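Local coordinates for leucine aminopeptidase 1 (Caenorhabditis elegans, PDB 2HC9), which releases amino-terminal residues, preferably leucine, from peptides as a zinc-dependent aminopeptidase of the M17 family and probably serves in digestion, at residues A[372-385]-A[447-461]. The protein carries 1 engineered substitution. Sequence-based numbering, arbitrary orientation.
Sequences GRLHGAAMTNDEQL and FGEGLRWLHLDIAAP
Strands 376-380 and 452-457 run antiparallel, their axes 161° apart, with Ala377 paired to Asp457 and Met379 to His455 through two backbone hydrogen bonds each. Beyond Thr380 the pairing passes to side chains. OG1 of Thr380, held anti to its own nitrogen (chi1 178°), gives its proton to Trp453 O at 2.8 Å from above that carbonyl plane and accepts from Asp382 N, closing an ST turn. The side-chain OD1 of Asn381 stands in for a backbone carbonyl, receiving Trp453 N at 2.9 Å, nearly straight, while ND2 donates to Leu451 O at 3.0 Å, close to the plane of the amide. These two bonds fix the rotation of the amide and tie it to the backbone at the end of the type II turn Gly448-Leu451 and the start of strand 452-457. An alanine in place of Asn381 would probably leave Trp453 N and Leu451 O without these partners and the strand start less firmly tied. On the His455 side, the bent end of Met379 brings CE obliquely to CH2 of the Trp453 indole, 3.5 Å away. Across the sheet, CD1 of Leu454 lies 3.7 Å from Thr380 CB and also meets CG of Leu385. Asp382 N-caps helix 383-396 through OD2, which accepts Leu385 N, and a water links the same oxygen to Arg452 NH1; Arg452 also reaches Thr356 through NH2. At the far end, Pro461 packs CG on Gly376 N at 3.6 Å. One face is thus largely apolar (Ala378, Leu454, Leu456); the other mixes Met379 and the indole with polar groups, Trp453 NE1 and His455 ND1 bonding to Asp359 of neighbouring parallel strand 356-361. There Asp457 bonds to Thr364 OG1 and Leu363 N of the bicarbonate pocket, a second-shell link that may steady that site.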
# COMPACT_ATOMS: atom_id res chain seq x y z
N GLY A 372 12.49 -13.95 -17.61
CA GLY A 372 11.18 -13.87 -18.25
C GLY A 372 10.34 -15.11 -17.98
O GLY A 372 10.65 -15.91 -17.08
N ARG A 373 9.27 -15.29 -18.76
CA ARG A 373 8.26 -16.30 -18.40
C ARG A 373 8.38 -17.61 -19.18
O ARG A 373 7.69 -18.58 -18.86
CB ARG A 373 6.84 -15.72 -18.52
CG ARG A 373 6.63 -14.54 -17.58
CD ARG A 373 5.18 -14.12 -17.44
NE ARG A 373 5.10 -13.07 -16.42
CZ ARG A 373 5.23 -13.25 -15.10
NH1 ARG A 373 5.41 -14.46 -14.57
NH2 ARG A 373 5.17 -12.21 -14.28
N LEU A 374 9.25 -17.63 -20.19
CA LEU A 374 9.44 -18.82 -21.03
C LEU A 374 10.72 -19.58 -20.71
O LEU A 374 10.84 -20.76 -21.04
CB LEU A 374 9.46 -18.41 -22.51
CG LEU A 374 8.12 -18.23 -23.23
CD1 LEU A 374 7.30 -17.12 -22.63
CD2 LEU A 374 8.38 -17.98 -24.70
N HIS A 375 11.68 -18.90 -20.07
CA HIS A 375 13.00 -19.50 -19.81
C HIS A 375 13.14 -19.83 -18.32
O HIS A 375 12.96 -18.95 -17.45
CB HIS A 375 14.14 -18.51 -20.15
CG HIS A 375 14.31 -18.25 -21.61
ND1 HIS A 375 13.38 -17.59 -22.38
CD2 HIS A 375 15.34 -18.56 -22.45
CE1 HIS A 375 13.83 -17.47 -23.61
NE2 HIS A 375 15.01 -18.05 -23.68
N GLY A 376 13.53 -21.07 -18.01
CA GLY A 376 13.94 -21.36 -16.62
C GLY A 376 15.29 -20.66 -16.41
O GLY A 376 16.03 -20.41 -17.37
N ALA A 377 15.61 -20.35 -15.16
CA ALA A 377 16.86 -19.64 -14.86
C ALA A 377 17.81 -20.61 -14.20
O ALA A 377 17.52 -21.15 -13.13
CB ALA A 377 16.54 -18.42 -13.93
N ALA A 378 18.94 -20.89 -14.86
CA ALA A 378 19.90 -21.88 -14.40
C ALA A 378 21.14 -21.25 -13.77
O ALA A 378 21.79 -20.37 -14.39
CB ALA A 378 20.35 -22.77 -15.58
N MET A 379 21.47 -21.71 -12.58
CA MET A 379 22.70 -21.28 -11.90
C MET A 379 23.54 -22.51 -11.58
O MET A 379 23.08 -23.43 -10.89
CB MET A 379 22.33 -20.52 -10.63
CG MET A 379 23.54 -19.81 -9.99
SD MET A 379 23.10 -19.10 -8.39
CE MET A 379 23.10 -20.56 -7.35
N THR A 380 24.77 -22.52 -12.09
CA THR A 380 25.64 -23.68 -11.94
C THR A 380 27.10 -23.29 -11.72
O THR A 380 27.58 -22.27 -12.24
CB THR A 380 25.51 -24.64 -13.17
OG1 THR A 380 26.41 -25.75 -13.01
CG2 THR A 380 25.84 -23.91 -14.50
N ASN A 381 27.81 -24.11 -10.95
CA ASN A 381 29.27 -23.98 -10.77
C ASN A 381 30.06 -24.44 -11.99
O ASN A 381 31.27 -24.24 -12.04
CB ASN A 381 29.76 -24.70 -9.51
CG ASN A 381 29.68 -26.22 -9.63
OD1 ASN A 381 28.75 -26.75 -10.25
ND2 ASN A 381 30.64 -26.92 -9.04
N ASP A 382 29.38 -25.04 -12.96
CA ASP A 382 30.06 -25.64 -14.11
C ASP A 382 29.68 -24.97 -15.43
O ASP A 382 28.57 -25.14 -15.93
CB ASP A 382 29.81 -27.16 -14.16
CG ASP A 382 30.74 -27.87 -15.14
OD1 ASP A 382 31.82 -28.34 -14.71
OD2 ASP A 382 30.39 -27.96 -16.32
N GLU A 383 30.62 -24.22 -16.00
CA GLU A 383 30.34 -23.48 -17.24
C GLU A 383 29.92 -24.35 -18.43
O GLU A 383 28.99 -23.99 -19.19
CB GLU A 383 31.56 -22.62 -17.63
CG GLU A 383 31.24 -21.65 -18.75
CD GLU A 383 32.44 -20.76 -19.14
OE1 GLU A 383 33.49 -20.79 -18.47
OE2 GLU A 383 32.32 -20.04 -20.13
N GLN A 384 30.58 -25.49 -18.59
CA GLN A 384 30.22 -26.40 -19.68
C GLN A 384 28.78 -26.91 -19.51
O GLN A 384 28.03 -27.00 -20.49
CB GLN A 384 31.18 -27.57 -19.73
CG GLN A 384 32.52 -27.22 -20.32
CD GLN A 384 33.50 -28.36 -20.19
OE1 GLN A 384 33.49 -29.30 -20.98
NE2 GLN A 384 34.35 -28.30 -19.17
N LEU A 385 28.41 -27.25 -18.28
CA LEU A 385 27.03 -27.72 -18.02
C LEU A 385 26.03 -26.58 -18.32
O LEU A 385 24.93 -26.82 -18.85
CB LEU A 385 26.91 -28.25 -16.60
CG LEU A 385 25.54 -28.84 -16.19
CD1 LEU A 385 25.12 -29.91 -17.18
CD2 LEU A 385 25.65 -29.41 -14.77
N PHE A 447 28.77 -24.95 -2.49
CA PHE A 447 28.44 -24.36 -3.80
C PHE A 447 28.81 -25.28 -4.97
O PHE A 447 29.08 -24.80 -6.07
CB PHE A 447 29.03 -22.95 -3.94
CG PHE A 447 28.64 -22.03 -2.82
CD1 PHE A 447 27.33 -21.55 -2.73
CD2 PHE A 447 29.56 -21.67 -1.84
CE1 PHE A 447 26.94 -20.71 -1.64
CE2 PHE A 447 29.18 -20.84 -0.75
CZ PHE A 447 27.87 -20.36 -0.67
N GLY A 448 28.81 -26.59 -4.73
CA GLY A 448 29.08 -27.57 -5.80
C GLY A 448 30.54 -28.01 -5.87
O GLY A 448 30.92 -28.74 -6.79
N GLU A 449 31.37 -27.55 -4.93
CA GLU A 449 32.83 -27.81 -5.00
C GLU A 449 33.09 -29.31 -5.19
O GLU A 449 32.52 -30.15 -4.48
CB GLU A 449 33.53 -27.34 -3.70
CG GLU A 449 32.97 -28.00 -2.44
CD GLU A 449 33.72 -27.65 -1.15
OE1 GLU A 449 34.80 -27.01 -1.22
OE2 GLU A 449 33.22 -28.02 -0.05
N GLY A 450 33.95 -29.65 -6.15
CA GLY A 450 34.31 -31.05 -6.41
C GLY A 450 33.33 -31.87 -7.25
O GLY A 450 33.59 -33.04 -7.55
N LEU A 451 32.20 -31.27 -7.62
CA LEU A 451 31.18 -31.97 -8.41
C LEU A 451 30.50 -30.99 -9.35
O LEU A 451 30.95 -29.85 -9.48
CB LEU A 451 30.16 -32.70 -7.51
CG LEU A 451 29.45 -31.96 -6.35
CD1 LEU A 451 28.29 -31.07 -6.83
CD2 LEU A 451 28.94 -32.99 -5.38
N ARG A 452 29.43 -31.41 -10.04
CA ARG A 452 28.67 -30.46 -10.84
C ARG A 452 27.30 -30.28 -10.20
O ARG A 452 26.60 -31.26 -9.93
CB ARG A 452 28.53 -30.96 -12.29
CG ARG A 452 29.91 -31.02 -13.01
CD ARG A 452 29.77 -31.43 -14.46
NE ARG A 452 29.08 -32.72 -14.55
CZ ARG A 452 28.46 -33.17 -15.64
NH1 ARG A 452 28.46 -32.44 -16.75
NH2 ARG A 452 27.84 -34.37 -15.61
N TRP A 453 26.94 -29.02 -9.92
CA TRP A 453 25.67 -28.69 -9.29
C TRP A 453 25.00 -27.65 -10.16
O TRP A 453 25.61 -26.66 -10.54
CB TRP A 453 25.88 -28.13 -7.86
CG TRP A 453 24.61 -27.45 -7.31
CD1 TRP A 453 23.35 -27.99 -7.23
CD2 TRP A 453 24.51 -26.11 -6.82
NE1 TRP A 453 22.46 -27.05 -6.72
CE2 TRP A 453 23.16 -25.90 -6.44
CE3 TRP A 453 25.43 -25.06 -6.67
CZ2 TRP A 453 22.70 -24.67 -5.94
CZ3 TRP A 453 24.97 -23.84 -6.15
CH2 TRP A 453 23.63 -23.67 -5.79
N LEU A 454 23.72 -27.88 -10.48
CA LEU A 454 22.95 -26.92 -11.24
C LEU A 454 21.59 -26.74 -10.60
O LEU A 454 20.85 -27.72 -10.39
CB LEU A 454 22.81 -27.35 -12.71
CG LEU A 454 22.12 -26.34 -13.63
CD1 LEU A 454 22.77 -26.25 -15.05
CD2 LEU A 454 20.57 -26.56 -13.72
N HIS A 455 21.26 -25.49 -10.31
CA HIS A 455 19.95 -25.11 -9.76
C HIS A 455 19.13 -24.46 -10.88
O HIS A 455 19.65 -23.64 -11.63
CB HIS A 455 20.20 -24.10 -8.62
CG HIS A 455 18.99 -23.28 -8.27
ND1 HIS A 455 17.86 -23.84 -7.70
CD2 HIS A 455 18.73 -21.96 -8.42
CE1 HIS A 455 16.95 -22.90 -7.52
NE2 HIS A 455 17.45 -21.74 -7.95
N LEU A 456 17.85 -24.84 -11.01
CA LEU A 456 17.04 -24.36 -12.12
C LEU A 456 15.72 -23.84 -11.53
O LEU A 456 14.95 -24.62 -10.96
CB LEU A 456 16.76 -25.51 -13.12
CG LEU A 456 15.96 -25.11 -14.38
CD1 LEU A 456 16.71 -24.07 -15.23
CD2 LEU A 456 15.65 -26.35 -15.22
N ASP A 457 15.47 -22.55 -11.67
CA ASP A 457 14.24 -21.92 -11.16
C ASP A 457 13.23 -21.78 -12.30
O ASP A 457 13.48 -21.09 -13.31
CB ASP A 457 14.61 -20.53 -10.59
CG ASP A 457 13.48 -19.87 -9.78
OD1 ASP A 457 12.29 -20.24 -9.85
OD2 ASP A 457 13.81 -18.91 -9.03
N ILE A 458 12.09 -22.44 -12.13
CA ILE A 458 11.12 -22.58 -13.22
C ILE A 458 9.75 -21.98 -12.83
O ILE A 458 8.72 -22.33 -13.43
CB ILE A 458 10.96 -24.07 -13.65
CG1 ILE A 458 10.42 -24.94 -12.49
CG2 ILE A 458 12.30 -24.62 -14.14
CD1 ILE A 458 9.85 -26.33 -12.94
N ALA A 459 9.73 -21.06 -11.87
CA ALA A 459 8.46 -20.54 -11.36
C ALA A 459 7.52 -20.11 -12.47
O ALA A 459 6.35 -20.52 -12.51
CB ALA A 459 8.73 -19.38 -10.40
N ALA A 460 7.99 -19.27 -13.38
CA ALA A 460 7.11 -18.77 -14.46
C ALA A 460 6.95 -19.75 -15.63
O ALA A 460 5.82 -19.94 -16.11
CB ALA A 460 7.57 -17.36 -14.96
N PRO A 461 8.06 -20.34 -16.16
CA PRO A 461 7.85 -21.25 -17.32
C PRO A 461 7.06 -22.52 -17.04
O PRO A 461 6.64 -23.18 -17.99
CB PRO A 461 9.27 -21.62 -17.78
CG PRO A 461 10.18 -21.20 -16.70
CD PRO A 461 9.49 -20.13 -15.87
O HOH W 1 30.17 -30.28 -17.65